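Local structure of histone-lysine N-methyltransferase SETMAR (Homo sapiens, 3BO5) at residues T41-A50 / E154-E164; E22-P30 / K122-K132. The protein dimethylates a lysine of histone H3 through its SET domain and, fused to a mariner transposase, takes part in DNA double-strand break repair. The protein carries 2 engineered substitutions. All blocks are in the same frame, centred on the assembly; numbering follows the deposited sequence. Where two conformers were deposited one is given.

Interaction 1 of 2, residues T41-A50 / E154-E164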
loop_
_atom_site.group_PDB
_atom_site.type_symbol
_atom_site.label_atom_id
_atom_site.label_comp_id
_atom_site.label_asym_id
_atom_site.label_seq_id
_atom_site.Cartn_x
_atom_site.Cartn_y
_atom_site.Cartn_z
ATOM N N THR A 41 2.071 -0.052 -12.893
ATOM C CA THR A 41 1.163 1.065 -12.781
ATOM C C THR A 41 1.421 1.748 -11.480
ATOM O O THR A 41 1.632 1.063 -10.459
ATOM C CB THR A 41 -0.310 0.606 -12.830
ATOM O OG1 THR A 41 -1.162 1.751 -12.667
ATOM C CG2 THR A 41 -0.690 -0.428 -11.711
ATOM N N PRO A 42 1.452 3.091 -11.503
ATOM C CA PRO A 42 1.613 3.785 -10.242
ATOM C C PRO A 42 0.343 3.866 -9.462
ATOM O O PRO A 42 0.343 4.301 -8.254
ATOM C CB PRO A 42 2.089 5.192 -10.695
ATOM C CG PRO A 42 1.348 5.387 -12.030
ATOM C CD PRO A 42 1.318 3.991 -12.667
ATOM N N ASP A 43 -0.804 3.481 -10.082
ATOM C CA ASP A 43 -2.067 3.703 -9.444
ATOM C C ASP A 43 -2.983 2.508 -9.660
ATOM O O ASP A 43 -2.781 1.753 -10.589
ATOM C CB ASP A 43 -2.811 4.910 -10.004
ATOM C CG ASP A 43 -2.230 6.196 -9.474
ATOM O OD1 ASP A 43 -2.467 6.487 -8.298
ATOM O OD2 ASP A 43 -1.592 6.881 -10.295
ATOM N N HIS A 44 -3.991 2.374 -8.832
ATOM C CA HIS A 44 -4.996 1.291 -9.066
ATOM C C HIS A 44 -5.570 1.439 -10.497
ATOM O O HIS A 44 -5.723 2.561 -11.070
ATOM C CB HIS A 44 -6.210 1.421 -8.194
ATOM C CG HIS A 44 -6.010 1.166 -6.732
ATOM N ND1 HIS A 44 -5.129 0.220 -6.233
ATOM C CD2 HIS A 44 -6.654 1.710 -5.662
ATOM C CE1 HIS A 44 -5.253 0.199 -4.911
ATOM N NE2 HIS A 44 -6.156 1.094 -4.546
ATOM N N VAL A 45 -5.928 0.283 -11.066
ATOM C CA VAL A 45 -6.600 0.250 -12.357
ATOM C C VAL A 45 -7.829 -0.634 -12.182
ATOM O O VAL A 45 -7.936 -1.407 -11.234
ATOM C CB VAL A 45 -5.713 -0.340 -13.448
ATOM C CG1 VAL A 45 -4.403 0.490 -13.606
ATOM C CG2 VAL A 45 -5.365 -1.823 -13.151
ATOM N N VAL A 46 -8.778 -0.452 -13.113
ATOM C CA VAL A 46 -9.970 -1.311 -13.114
ATOM C C VAL A 46 -9.572 -2.719 -13.440
ATOM O O VAL A 46 -8.765 -2.970 -14.387
ATOM C CB VAL A 46 -10.947 -0.914 -14.249
ATOM C CG1 VAL A 46 -12.006 -2.046 -14.484
ATOM C CG2 VAL A 46 -11.599 0.353 -13.910
ATOM N N GLY A 47 -10.174 -3.667 -12.686
ATOM C CA GLY A 47 -9.925 -5.072 -12.991
ATOM C C GLY A 47 -11.291 -5.731 -13.124
ATOM O O GLY A 47 -12.340 -5.090 -12.829
ATOM N N PRO A 48 -11.264 -6.999 -13.581
ATOM C CA PRO A 48 -12.531 -7.725 -13.679
ATOM C C PRO A 48 -13.307 -7.740 -12.378
ATOM O O PRO A 48 -12.794 -8.055 -11.275
ATOM C CB PRO A 48 -12.124 -9.122 -14.157
ATOM C CG PRO A 48 -10.819 -8.937 -14.769
ATOM C CD PRO A 48 -10.129 -7.827 -13.987
ATOM N N GLY A 49 -14.583 -7.464 -12.515
ATOM C CA GLY A 49 -15.505 -7.511 -11.368
ATOM C C GLY A 49 -15.564 -6.286 -10.499
ATOM O O GLY A 49 -16.420 -6.155 -9.602
ATOM N N ALA A 50 -14.653 -5.340 -10.739
ATOM C CA ALA A 50 -14.741 -4.078 -10.048
ATOM C C ALA A 50 -16.082 -3.417 -10.424
ATOM O O ALA A 50 -16.425 -3.359 -11.583
ATOM C CB ALA A 50 -13.583 -3.214 -10.500
ATOM N N GLU A 154 2.173 3.165 -2.032
ATOM C CA GLU A 154 0.895 2.390 -2.058
ATOM C C GLU A 154 1.134 0.941 -2.372
ATOM O O GLU A 154 2.165 0.525 -2.843
ATOM C CB GLU A 154 -0.050 2.901 -3.175
ATOM C CG GLU A 154 -0.560 4.239 -2.913
ATOM C CD GLU A 154 -1.496 4.696 -4.047
ATOM O OE1 GLU A 154 -1.399 5.875 -4.400
ATOM O OE2 GLU A 154 -2.317 3.868 -4.592
ATOM N N TYR A 155 0.082 0.162 -2.062
ATOM C CA TYR A 155 -0.044 -1.167 -2.659
ATOM C C TYR A 155 -1.179 -0.997 -3.665
ATOM O O TYR A 155 -2.358 -0.924 -3.324
ATOM C CB TYR A 155 -0.429 -2.127 -1.525
ATOM C CG TYR A 155 -0.226 -3.601 -1.880
ATOM C CD1 TYR A 155 1.036 -4.218 -1.830
ATOM C CD2 TYR A 155 -1.339 -4.359 -2.292
ATOM C CE1 TYR A 155 1.246 -5.532 -2.174
ATOM C CE2 TYR A 155 -1.157 -5.730 -2.648
ATOM C CZ TYR A 155 0.114 -6.299 -2.587
ATOM O OH TYR A 155 0.321 -7.598 -2.919
ATOM N N ALA A 156 -0.752 -0.934 -4.950
ATOM C CA ALA A 156 -1.698 -0.550 -6.052
ATOM C C ALA A 156 -1.692 -1.612 -7.168
ATOM O O ALA A 156 -0.694 -2.167 -7.463
ATOM C CB ALA A 156 -1.282 0.838 -6.666
ATOM N N GLY A 157 -2.864 -1.881 -7.740
ATOM C CA GLY A 157 -2.929 -2.840 -8.848
ATOM C C GLY A 157 -4.337 -2.932 -9.314
ATOM O O GLY A 157 -5.053 -1.948 -9.300
ATOM N N GLU A 158 -4.688 -4.069 -9.927
ATOM C CA GLU A 158 -6.065 -4.169 -10.400
ATOM C C GLU A 158 -7.014 -4.256 -9.227
ATOM O O GLU A 158 -6.771 -5.028 -8.273
ATOM C CB GLU A 158 -6.237 -5.495 -11.155
ATOM C CG GLU A 158 -5.493 -5.561 -12.457
ATOM C CD GLU A 158 -5.719 -6.875 -13.145
ATOM O OE1 GLU A 158 -4.915 -7.780 -12.970
ATOM O OE2 GLU A 158 -6.781 -6.970 -13.783
ATOM N N VAL A 159 -8.100 -3.520 -9.335
ATOM C CA VAL A 159 -9.174 -3.574 -8.320
ATOM C C VAL A 159 -10.180 -4.594 -8.826
ATOM O O VAL A 159 -10.666 -4.474 -9.958
ATOM C CB VAL A 159 -9.826 -2.207 -8.175
ATOM C CG1 VAL A 159 -10.997 -2.233 -7.218
ATOM C CG2 VAL A 159 -8.730 -1.241 -7.604
ATOM N N LEU A 160 -10.435 -5.629 -8.038
ATOM C CA LEU A 160 -11.154 -6.823 -8.540
ATOM C C LEU A 160 -12.438 -6.961 -7.766
ATOM O O LEU A 160 -12.612 -6.537 -6.630
ATOM C CB LEU A 160 -10.351 -8.075 -8.239
ATOM C CG LEU A 160 -8.991 -8.203 -8.868
ATOM C CD1 LEU A 160 -8.319 -9.558 -8.533
ATOM C CD2 LEU A 160 -9.084 -8.001 -10.358
ATOM N N GLY A 161 -13.388 -7.642 -8.396
ATOM C CA GLY A 161 -14.502 -8.108 -7.613
ATOM C C GLY A 161 -14.242 -9.445 -6.916
ATOM O O GLY A 161 -13.309 -10.200 -7.254
ATOM N N PHE A 162 -15.151 -9.750 -5.972
ATOM C CA PHE A 162 -14.996 -10.913 -5.132
ATOM C C PHE A 162 -14.882 -12.228 -5.948
ATOM O O PHE A 162 -14.027 -13.061 -5.676
ATOM C CB PHE A 162 -16.186 -10.961 -4.162
ATOM C CG PHE A 162 -16.090 -12.005 -3.108
ATOM C CD1 PHE A 162 -16.084 -11.608 -1.783
ATOM C CD2 PHE A 162 -16.162 -13.369 -3.394
ATOM C CE1 PHE A 162 -16.035 -12.593 -0.773
ATOM C CE2 PHE A 162 -16.093 -14.340 -2.381
ATOM C CZ PHE A 162 -16.019 -13.964 -1.097
ATOM N N SER A 163 -15.769 -12.385 -6.947
ATOM C CA SER A 163 -15.757 -13.634 -7.726
ATOM C C SER A 163 -14.517 -13.770 -8.554
ATOM O O SER A 163 -13.984 -14.894 -8.679
ATOM C CB SER A 163 -17.015 -13.823 -8.551
ATOM O OG SER A 163 -18.098 -13.726 -7.686
ATOM N N GLU A 164 -14.040 -12.622 -9.097
ATOM C CA GLU A 164 -12.764 -12.653 -9.821
ATOM C C GLU A 164 -11.604 -13.048 -8.904
ATOM O O GLU A 164 -10.707 -13.748 -9.301
ATOM C CB GLU A 164 -12.509 -11.324 -10.490
ATOM C CG GLU A 164 -11.148 -11.277 -11.137
ATOM C CD GLU A 164 -11.078 -12.086 -12.432
ATOM O OE1 GLU A 164 -12.143 -12.601 -12.931
ATOM O OE2 GLU A 164 -9.945 -12.250 -12.922
HETATM O O HOH W 1 -3.729 4.505 -6.849
HETATM O O HOH W 2 -7.427 -5.440 -15.765
#

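Interaction 2 of 2, residues E22-P30 / K122-K132. With GOL (glycerol), chain H.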
loop_
_atom_site.group_PDB
_atom_site.type_symbol
_atom_site.label_atom_id
_atom_site.label_comp_id
_atom_site.label_asym_id
_atom_site.label_seq_id
_atom_site.Cartn_x
_atom_site.Cartn_y
_atom_site.Cartn_z
ATOM N N GLU A 22 6.983 6.754 -11.565
ATOM C CA GLU A 22 6.890 7.333 -10.207
ATOM C C GLU A 22 7.761 8.571 -10.168
ATOM O O GLU A 22 8.472 8.838 -11.126
ATOM C CB GLU A 22 7.401 6.319 -9.170
ATOM C CG GLU A 22 6.587 5.018 -9.215
ATOM C CD GLU A 22 5.245 5.115 -8.548
ATOM O OE1 GLU A 22 4.619 4.026 -8.479
ATOM O OE2 GLU A 22 4.777 6.230 -8.089
ATOM N N ASN A 23 7.714 9.279 -9.067
ATOM C CA ASN A 23 8.501 10.504 -8.955
ATOM C C ASN A 23 9.974 10.289 -9.051
ATOM O O ASN A 23 10.696 11.187 -9.482
ATOM C CB ASN A 23 8.256 11.136 -7.619
ATOM C CG ASN A 23 6.864 11.675 -7.475
ATOM O OD1 ASN A 23 6.180 12.024 -8.492
ATOM N ND2 ASN A 23 6.412 11.742 -6.240
ATOM N N LEU A 24 10.385 9.117 -8.539
ATOM C CA LEU A 24 11.783 8.709 -8.491
ATOM C C LEU A 24 11.905 7.331 -9.094
ATOM O O LEU A 24 10.926 6.558 -9.147
ATOM C CB LEU A 24 12.246 8.711 -7.051
ATOM C CG LEU A 24 12.170 10.025 -6.309
ATOM C CD1 LEU A 24 12.474 9.800 -4.901
ATOM C CD2 LEU A 24 13.170 11.081 -6.923
ATOM N N PRO A 25 13.067 7.020 -9.630
ATOM C CA PRO A 25 13.308 5.665 -10.142
ATOM C C PRO A 25 13.378 4.703 -8.970
ATOM O O PRO A 25 13.627 5.128 -7.826
ATOM C CB PRO A 25 14.716 5.754 -10.726
ATOM C CG PRO A 25 14.975 7.266 -10.853
ATOM C CD PRO A 25 14.195 7.944 -9.852
ATOM N N VAL A 26 13.119 3.466 -9.309
ATOM C CA VAL A 26 13.311 2.351 -8.361
ATOM C C VAL A 26 14.338 1.386 -8.995
ATOM O O VAL A 26 14.133 0.811 -10.052
ATOM C CB VAL A 26 11.976 1.584 -8.128
ATOM C CG1 VAL A 26 12.231 0.399 -7.164
ATOM C CG2 VAL A 26 10.945 2.479 -7.574
ATOM N N GLY A 27 15.489 1.207 -8.333
ATOM C CA GLY A 27 16.544 0.378 -8.906
ATOM C C GLY A 27 16.330 -1.092 -8.583
ATOM O O GLY A 27 15.390 -1.432 -7.846
ATOM N N ALA A 28 17.121 -1.950 -9.215
ATOM C CA ALA A 28 17.088 -3.381 -8.955
ATOM C C ALA A 28 18.478 -3.815 -8.573
ATOM O O ALA A 28 19.488 -3.236 -9.038
ATOM C CB ALA A 28 16.648 -4.150 -10.119
ATOM N N TRP A 29 18.535 -4.834 -7.732
ATOM C CA TRP A 29 19.821 -5.339 -7.256
ATOM C C TRP A 29 19.644 -6.831 -7.066
ATOM O O TRP A 29 18.669 -7.250 -6.459
ATOM C CB TRP A 29 20.135 -4.725 -5.924
ATOM C CG TRP A 29 21.471 -5.148 -5.409
ATOM C CD1 TRP A 29 21.771 -6.216 -4.578
ATOM C CD2 TRP A 29 22.688 -4.547 -5.743
ATOM N NE1 TRP A 29 23.123 -6.286 -4.376
ATOM C CE2 TRP A 29 23.713 -5.271 -5.079
ATOM C CE3 TRP A 29 23.032 -3.454 -6.542
ATOM C CZ2 TRP A 29 25.061 -4.914 -5.180
ATOM C CZ3 TRP A 29 24.363 -3.109 -6.630
ATOM C CH2 TRP A 29 25.360 -3.833 -5.952
ATOM N N PRO A 30 20.650 -7.617 -7.392
ATOM C CA PRO A 30 21.989 -7.245 -7.838
ATOM C C PRO A 30 22.043 -6.846 -9.310
ATOM O O PRO A 30 21.138 -7.193 -10.054
ATOM C CB PRO A 30 22.817 -8.525 -7.515
ATOM C CG PRO A 30 21.815 -9.653 -7.606
ATOM C CD PRO A 30 20.506 -9.069 -7.104
ATOM N N LYS A 122 0.864 12.763 -3.454
ATOM C CA LYS A 122 2.125 13.316 -3.931
ATOM C C LYS A 122 3.082 12.249 -4.468
ATOM O O LYS A 122 4.056 12.592 -5.104
ATOM C CB LYS A 122 2.818 14.092 -2.801
ATOM C CG LYS A 122 2.096 15.380 -2.392
ATOM C CD LYS A 122 1.591 16.130 -3.622
ATOM C CE LYS A 122 1.299 17.572 -3.237
ATOM N NZ LYS A 122 0.195 18.213 -4.041
ATOM N N GLY A 123 2.842 10.991 -4.131
ATOM C CA GLY A 123 3.676 9.896 -4.671
ATOM C C GLY A 123 4.940 9.624 -3.896
ATOM O O GLY A 123 5.077 10.060 -2.711
ATOM N N LEU A 124 5.841 8.899 -4.546
ATOM C CA LEU A 124 7.060 8.407 -3.846
ATOM C C LEU A 124 7.955 9.555 -3.526
ATOM O O LEU A 124 8.139 10.456 -4.362
ATOM C CB LEU A 124 7.866 7.413 -4.718
ATOM C CG LEU A 124 7.073 6.202 -5.167
ATOM C CD1 LEU A 124 8.067 5.186 -5.662
ATOM C CD2 LEU A 124 6.215 5.565 -4.040
ATOM N N GLN A 125 8.575 9.480 -2.355
ATOM C CA GLN A 125 9.496 10.569 -1.915
ATOM C C GLN A 125 10.860 10.057 -1.545
ATOM O O GLN A 125 11.732 10.857 -1.101
ATOM C CB GLN A 125 8.896 11.309 -0.745
ATOM C CG GLN A 125 7.495 11.885 -1.074
ATOM C CD GLN A 125 7.559 12.953 -2.126
ATOM O OE1 GLN A 125 8.510 13.734 -2.118
ATOM N NE2 GLN A 125 6.488 13.135 -2.890
ATOM N N PHE A 126 11.048 8.748 -1.681
ATOM C CA PHE A 126 12.355 8.112 -1.379
ATOM C C PHE A 126 12.776 7.219 -2.512
ATOM O O PHE A 126 11.941 6.785 -3.291
ATOM C CB PHE A 126 12.250 7.296 -0.093
ATOM C CG PHE A 126 11.787 8.108 1.095
ATOM C CD1 PHE A 126 12.734 8.938 1.752
ATOM C CD2 PHE A 126 10.458 8.096 1.512
ATOM C CE1 PHE A 126 12.320 9.739 2.842
ATOM C CE2 PHE A 126 10.015 8.830 2.566
ATOM C CZ PHE A 126 10.937 9.697 3.247
ATOM N N HIS A 127 14.083 6.921 -2.561
ATOM C CA HIS A 127 14.619 6.015 -3.543
ATOM C C HIS A 127 14.600 4.605 -2.959
ATOM O O HIS A 127 15.305 4.338 -1.970
ATOM C CB HIS A 127 16.051 6.448 -3.859
ATOM C CG HIS A 127 16.113 7.736 -4.602
ATOM N ND1 HIS A 127 16.056 8.956 -3.970
ATOM C CD2 HIS A 127 16.211 7.988 -5.929
ATOM C CE1 HIS A 127 16.126 9.917 -4.881
ATOM N NE2 HIS A 127 16.208 9.363 -6.070
ATOM N N PHE A 128 13.845 3.755 -3.627
ATOM C CA PHE A 128 13.763 2.363 -3.248
ATOM C C PHE A 128 14.498 1.503 -4.194
ATOM O O PHE A 128 14.928 1.976 -5.247
ATOM C CB PHE A 128 12.294 1.938 -3.265
ATOM C CG PHE A 128 11.448 2.812 -2.389
ATOM C CD1 PHE A 128 11.674 2.912 -1.036
ATOM C CD2 PHE A 128 10.345 3.486 -2.924
ATOM C CE1 PHE A 128 10.907 3.742 -0.201
ATOM C CE2 PHE A 128 9.563 4.317 -2.085
ATOM C CZ PHE A 128 9.847 4.451 -0.728
ATOM N N GLN A 129 14.651 0.223 -3.849
ATOM C CA GLN A 129 15.370 -0.726 -4.703
ATOM C C GLN A 129 14.725 -2.077 -4.526
ATOM O O GLN A 129 14.481 -2.490 -3.364
ATOM C CB GLN A 129 16.840 -0.744 -4.288
ATOM C CG GLN A 129 17.724 -1.562 -5.141
ATOM C CD GLN A 129 19.079 -1.774 -4.493
ATOM O OE1 GLN A 129 19.215 -2.545 -3.561
ATOM N NE2 GLN A 129 20.083 -1.021 -4.947
ATOM N N VAL A 130 14.400 -2.699 -5.643
ATOM C CA VAL A 130 13.868 -4.081 -5.569
ATOM C C VAL A 130 15.116 -4.923 -5.510
ATOM O O VAL A 130 16.075 -4.748 -6.314
ATOM C CB VAL A 130 13.061 -4.384 -6.792
ATOM C CG1 VAL A 130 12.688 -5.826 -6.818
ATOM C CG2 VAL A 130 11.853 -3.518 -6.807
ATOM N N PHE A 131 15.191 -5.884 -4.610
ATOM C CA PHE A 131 16.477 -6.606 -4.454
ATOM C C PHE A 131 16.264 -8.065 -4.128
ATOM O O PHE A 131 15.230 -8.425 -3.636
ATOM C CB PHE A 131 17.347 -5.988 -3.351
ATOM C CG PHE A 131 16.849 -6.271 -1.938
ATOM C CD1 PHE A 131 17.543 -7.151 -1.082
ATOM C CD2 PHE A 131 15.664 -5.719 -1.511
ATOM C CE1 PHE A 131 17.057 -7.426 0.257
ATOM C CE2 PHE A 131 15.161 -5.992 -0.188
ATOM C CZ PHE A 131 15.872 -6.853 0.660
ATOM N N LYS A 132 17.223 -8.917 -4.461
ATOM C CA LYS A 132 17.052 -10.343 -4.171
ATOM C C LYS A 132 17.389 -10.619 -2.705
ATOM O O LYS A 132 18.509 -10.373 -2.222
ATOM C CB LYS A 132 17.915 -11.166 -5.114
ATOM C CG LYS A 132 17.516 -12.623 -5.054
ATOM C CD LYS A 132 16.210 -12.820 -5.814
ATOM C CE LYS A 132 15.571 -14.108 -5.524
ATOM N NZ LYS A 132 14.723 -14.368 -6.720
HETATM C C1 GOL H . 8.348 14.973 -6.243
HETATM O O1 GOL H . 9.226 14.636 -7.283
HETATM C C2 GOL H . 6.971 15.427 -6.746
HETATM O O2 GOL H . 6.628 15.218 -8.119
HETATM C C3 GOL H . 5.894 14.865 -5.838
HETATM O O3 GOL H . 6.188 15.255 -4.533
HETATM O O HOH W 3 5.413 8.696 -7.401
HETATM O O HOH W 4 12.052 4.918 -5.488
HETATM O O HOH W 5 15.782 4.328 -6.308
#

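Interaction 1 of 2, residues T41-A50 / E154-E164
His44 lays its imidazole against Val159 and turns an edge to the backbone N of Gly157. CG2 of Val159 sits over one ring face, 4.1 Å from the His44 ring centroid and 26° off the normal, a CH-pi contact; with Val159 CG1 anti to its own N (chi1 176°), CG2 falls on the histidine side. In the plane of the ring, Gly157 N gives a weak hydrogen bond to His44 ND1 at 3.4 Å. His44 NE2 bonds to the carbonyl of Pro229, and this bond probably sets the ring's rotation, with the weaker one at ND1 and the Val159 methyl adding to it. A water accepts from His44 N and donates to Asp43 OD1 and Glu154 OE2; Asp43 OD1 and Glu154 OE1 lie 4.1 Å apart, and this shared donor probably eases the likeness of charge.

Further along, Pro48 rests on three side chains. Its CB meets the carboxylate carbon CD of Glu164 at 3.6 Å, while its CD lies 3.8 Å from Leu160 CD2, the two side chains running alongside. Glu158 OE2 approaches Pro48 CD at 3.5 Å. Both glutamates are paired with Arg168, so the proline packs beside a charged cluster. Gly47 and Gly49 permit the close fit: a CB on either would collide with the 154-164 backbone or side chains.

Between these ends, Val45 N donates to Gly157 O at 3.0 Å and Val159 N returns a bond to Val45 O at 2.8 Å, alternating as parallel strands do. A type II turn from Gly47 to Ala50 follows, and Gly161, at the N-cap of helix 162-169, donates to Pro48 O. The result is a short parallel edge strand from the pre-SET region, added to SET-domain strand 151-160, which also pairs with 193-199 and 230-235.

Interaction 2 of 2, residues E22-P30 / K122-K132
Strands 27-29 and 128-132 run parallel, their axes 4.4 Å apart at closest approach and 23° off alignment, with Gly27, Ala28 and Trp29 level with Gln129, Val130 and Phe131. The ladder alternates: Val130 N donates to Gly27 O at 2.7 Å, and Trp29 N to Val130 O at 2.8 Å. On the Gln129 face, the amide of Gln129 lies nearly parallel to the Trp29 indole, the planes 13° apart, with OE1 3.3 Å from Trp29 CB; that oxygen also accepts from Arg141. Just before the ladder, Val26 CG1 meets Val130 CG2 at 4.0 Å. In the mixed SET-domain sheet the strand order runs 27-29, 128-132, 138-142, so a pre-SET segment forms its outermost strand.

Before the strands, the contact passes to side chains. Leu24 CD1 stands over one face of His127, 3.8 Å from the ring centroid, and CD2 leans toward NE2. Were His127 replaced by an alanine, a gap beside Leu24 would probably open, leaving its two methyls without the ring they pack on. Farther out, Asn23 ND2 grips two carbonyls, Lys122 O at 2.8 Å and Leu124 O at 2.9 Å, both close to its amide plane; chi1 of -68°, CG opposite the carbonyl carbon, directs the amide there. Glu22 crosses Leu124 at a slant, its CB packing on Leu124 CD1.

Both interactions pair a pre-SET segment with a SET-region strand in parallel, but in different sheets: interaction 1 joins the branched sheet through strand 151-160, interaction 2 the sheet edged by 27-29. Ten of the 19 touching residues are buried in interaction 1, against five of 20 in interaction 2, although the latter buries more area between its segments (812 against 704 Å²). Waters bridge both, but glutamates paired with Arg168 and a buried imidazole mark interaction 1, whereas a three-bridge ladder, the packing of Leu24 on His127 and an asparagine amide mark interaction 2. Their centres lie about 22 Å apart, yet they meet where Pro42 packs on Glu22, with Pro42 CA 3.5 Å from Glu22 OE1.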